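Local coordinates for nitrogenase molybdenum-iron protein beta chain (Clostridium pasteurianum, PDB 4WN9), which forms, with the alpha chain, the nitrogenase component that reduces dinitrogen to ammonia, and shares an [8Fe-7S] cluster with that chain, at residues 162-167 against 256-261. Residues are numbered along the deposited sequence; the frame is centred on the assembly and turned at random.
Sequences SENTGA and KCKVPF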
ATOM      1  N   SER B 162      16.636  -4.864 -38.828  1.00 31.13           N
ATOM      2  CA  SER B 162      16.684  -6.311 -38.696  1.00 36.23           C
ATOM      3  C   SER B 162      17.356  -6.942 -39.917  1.00 37.01           C
ATOM      4  O   SER B 162      16.894  -6.757 -41.033  1.00 43.03           O
ATOM      5  CB  SER B 162      15.286  -6.882 -38.500  1.00 33.39           C
ATOM      6  OG  SER B 162      14.834  -6.644 -37.176  1.00 39.05           O
ATOM      7  N   GLU B 163      18.439  -7.689 -39.695  1.00 42.53           N
ATOM      8  CA  GLU B 163      19.240  -8.239 -40.802  1.00 51.15           C
ATOM      9  C   GLU B 163      19.616  -9.696 -40.582  1.00 46.15           C
ATOM     10  O   GLU B 163      20.448 -10.016 -39.722  1.00 40.36           O
ATOM     11  CB  GLU B 163      20.532  -7.437 -40.997  1.00 53.93           C
ATOM     12  CG  GLU B 163      20.347  -6.051 -41.589  1.00 59.45           C
ATOM     13  CD  GLU B 163      20.257  -6.059 -43.099  1.00 67.76           C
ATOM     14  OE1 GLU B 163      21.089  -6.742 -43.736  1.00 71.28           O
ATOM     15  OE2 GLU B 163      19.366  -5.369 -43.646  1.00 56.03           O
ATOM     16  N   ASN B 164      18.998 -10.566 -41.371  1.00 42.49           N
ATOM     17  CA  ASN B 164      19.441 -11.951 -41.506  1.00 40.89           C
ATOM     18  C   ASN B 164      20.714 -12.060 -42.349  1.00 40.07           C
ATOM     19  O   ASN B 164      20.633 -12.123 -43.564  1.00 36.72           O
ATOM     20  CB  ASN B 164      18.340 -12.764 -42.166  1.00 37.64           C
ATOM     21  CG  ASN B 164      18.699 -14.230 -42.308  1.00 38.27           C
ATOM     22  OD1 ASN B 164      19.856 -14.629 -42.139  1.00 44.73           O
ATOM     23  ND2 ASN B 164      17.704 -15.040 -42.626  1.00 34.43           N
ATOM     24  N   THR B 165      21.886 -12.062 -41.718  1.00 43.51           N
ATOM     25  CA  THR B 165      23.130 -12.253 -42.451  1.00 43.35           C
ATOM     26  C   THR B 165      23.436 -13.742 -42.599  1.00 51.42           C
ATOM     27  O   THR B 165      24.570 -14.115 -42.896  1.00 54.74           O
ATOM     28  CB  THR B 165      24.338 -11.556 -41.778  1.00 43.05           C
ATOM     29  OG1 THR B 165      24.443 -11.959 -40.408  1.00 34.19           O
ATOM     30  CG2 THR B 165      24.216 -10.046 -41.849  1.00 45.64           C
ATOM     31  N   GLY B 166      22.433 -14.590 -42.381  1.00 58.15           N
ATOM     32  CA  GLY B 166      22.587 -16.034 -42.565  1.00 56.18           C
ATOM     33  C   GLY B 166      23.088 -16.767 -41.334  1.00 59.14           C
ATOM     34  O   GLY B 166      22.734 -17.930 -41.104  1.00 60.14           O
ATOM     35  N   ALA B 167      23.921 -16.097 -40.543  1.00 45.19           N
ATOM     36  CA  ALA B 167      24.405 -16.662 -39.292  1.00 49.07           C
ATOM     37  C   ALA B 167      23.269 -17.054 -38.298  1.00 48.43           C
ATOM     38  O   ALA B 167      22.124 -16.568 -38.379  1.00 39.90           O
ATOM     39  CB  ALA B 167      25.376 -15.692 -38.638  1.00 53.60           C
ATOM     40  N   LYS B 256      10.614 -10.018 -43.365  1.00 36.85           N
ATOM     41  CA  LYS B 256      11.877  -9.462 -43.787  1.00 38.79           C
ATOM     42  C   LYS B 256      13.007 -10.467 -43.640  1.00 38.98           C
ATOM     43  O   LYS B 256      13.872 -10.539 -44.496  1.00 30.99           O
ATOM     44  CB  LYS B 256      12.210  -8.211 -42.979  1.00 39.54           C
ATOM     45  CG  LYS B 256      13.431  -7.466 -43.479  1.00 39.01           C
ATOM     46  CD  LYS B 256      13.937  -6.453 -42.469  1.00 41.97           C
ATOM     47  CE  LYS B 256      14.803  -5.401 -43.135  1.00 39.44           C
ATOM     48  NZ  LYS B 256      15.631  -4.653 -42.148  1.00 39.53           N
ATOM     49  N   CYS B 257      13.006 -11.233 -42.556  1.00 36.74           N
ATOM     50  CA  CYS B 257      14.177 -12.030 -42.202  1.00 38.03           C
ATOM     51  C   CYS B 257      13.907 -13.513 -41.972  1.00 34.83           C
ATOM     52  O   CYS B 257      14.802 -14.236 -41.524  1.00 41.13           O
ATOM     53  CB  CYS B 257      14.828 -11.457 -40.941  1.00 39.16           C
ATOM     54  SG  CYS B 257      15.286  -9.722 -41.054  1.00 35.76           S
ATOM     55  N   LYS B 258      12.684 -13.951 -42.246  1.00 33.14           N
ATOM     56  CA  LYS B 258      12.323 -15.369 -42.176  1.00 49.22           C
ATOM     57  C   LYS B 258      12.328 -15.934 -40.757  1.00 48.61           C
ATOM     58  O   LYS B 258      12.414 -17.149 -40.575  1.00 35.51           O
ATOM     59  CB  LYS B 258      13.266 -16.200 -43.052  1.00 48.94           C
ATOM     60  CG  LYS B 258      13.690 -15.498 -44.334  1.00 55.90           C
ATOM     61  CD  LYS B 258      14.127 -16.488 -45.403  1.00 60.67           C
ATOM     62  CE  LYS B 258      14.640 -15.772 -46.638  1.00 65.08           C
ATOM     63  NZ  LYS B 258      14.593 -16.657 -47.832  1.00 75.20           N
ATOM     64  N   VAL B 259      12.237 -15.063 -39.755  1.00 41.46           N
ATOM     65  CA  VAL B 259      12.228 -15.518 -38.369  1.00 37.57           C
ATOM     66  C   VAL B 259      10.789 -15.788 -37.978  1.00 35.89           C
ATOM     67  O   VAL B 259       9.972 -14.881 -38.024  1.00 31.51           O
ATOM     68  CB  VAL B 259      12.858 -14.469 -37.428  1.00 35.54           C
ATOM     69  CG1 VAL B 259      12.885 -14.973 -35.988  1.00 33.83           C
ATOM     70  CG2 VAL B 259      14.269 -14.136 -37.880  1.00 40.13           C
ATOM     71  N   PRO B 260      10.463 -17.049 -37.621  1.00 33.76           N
ATOM     72  CA  PRO B 260       9.091 -17.361 -37.249  1.00 32.65           C
ATOM     73  C   PRO B 260       8.766 -16.698 -35.898  1.00 28.42           C
ATOM     74  O   PRO B 260       9.682 -16.313 -35.175  1.00 32.02           O
ATOM     75  CB  PRO B 260       9.095 -18.889 -37.127  1.00 31.13           C
ATOM     76  CG  PRO B 260      10.489 -19.223 -36.727  1.00 35.29           C
ATOM     77  CD  PRO B 260      11.392 -18.138 -37.264  1.00 34.58           C
ATOM     78  N   PHE B 261       7.490 -16.572 -35.578  1.00 27.51           N
ATOM     79  CA  PHE B 261       7.065 -15.917 -34.335  1.00 33.47           C
ATOM     80  C   PHE B 261       5.823 -16.563 -33.724  1.00 36.46           C
ATOM     81  O   PHE B 261       4.917 -17.006 -34.428  1.00 35.63           O
ATOM     82  CB  PHE B 261       6.755 -14.438 -34.582  1.00 28.49           C
ATOM     83  CG  PHE B 261       5.443 -14.206 -35.267  1.00 31.70           C
ATOM     84  CD1 PHE B 261       5.352 -14.227 -36.655  1.00 32.96           C
ATOM     85  CD2 PHE B 261       4.288 -13.965 -34.527  1.00 32.02           C
ATOM     86  CE1 PHE B 261       4.134 -14.025 -37.281  1.00 29.73           C
ATOM     87  CE2 PHE B 261       3.077 -13.750 -35.151  1.00 28.72           C
ATOM     88  CZ  PHE B 261       3.001 -13.779 -36.529  1.00 32.33           C
TER
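Lys256 and Asn164 make the two hydrogen bonds of this contact: Lys256 reaches the carbonyl of Ser162, just past helix 146-161, and Asn164 that of Cys257, the last residue of helix 243-257. With CG anti to the backbone N (chi1 -173°) and the rest of the chain extended, Lys256 carries NZ to Ser162 O at 2.7 Å, 24° off the carbonyl plane. NZ also bonds Val158 O and Asn159 O, so three carbonyls at the C-terminal end of helix 146-161 and just past it hold the ammonium group, where the helix dipole should favour a positive charge. Glu163 OE2 stays 4.1 Å from NZ, too far for a salt bridge. In the other direction Asn164 ND2 donates to Cys257 O at 3.2 Å, approaching from above the carbonyl plane. The same amide's OD1 takes Gly166 N at 2.6 Å in an Asx turn; together the two bonds should fix the amide's rotation.

Between these bonds lies Cys257. Its SG sits 3.8 Å from Ser162 CB and 3.4 Å from Ser162 O, while its CB meets Asn164 CB at 3.9 Å. Ser162 OG is hydrogen-bonded to Thr232 OG1.

Away from the cluster site, the contact joins loops leading to strands 172-175 and 261-264 of one four-stranded parallel sheet; strand 237-241, helix 243-257 and strand 261-264 form a beta-alpha-beta crossover of this alpha/beta domain.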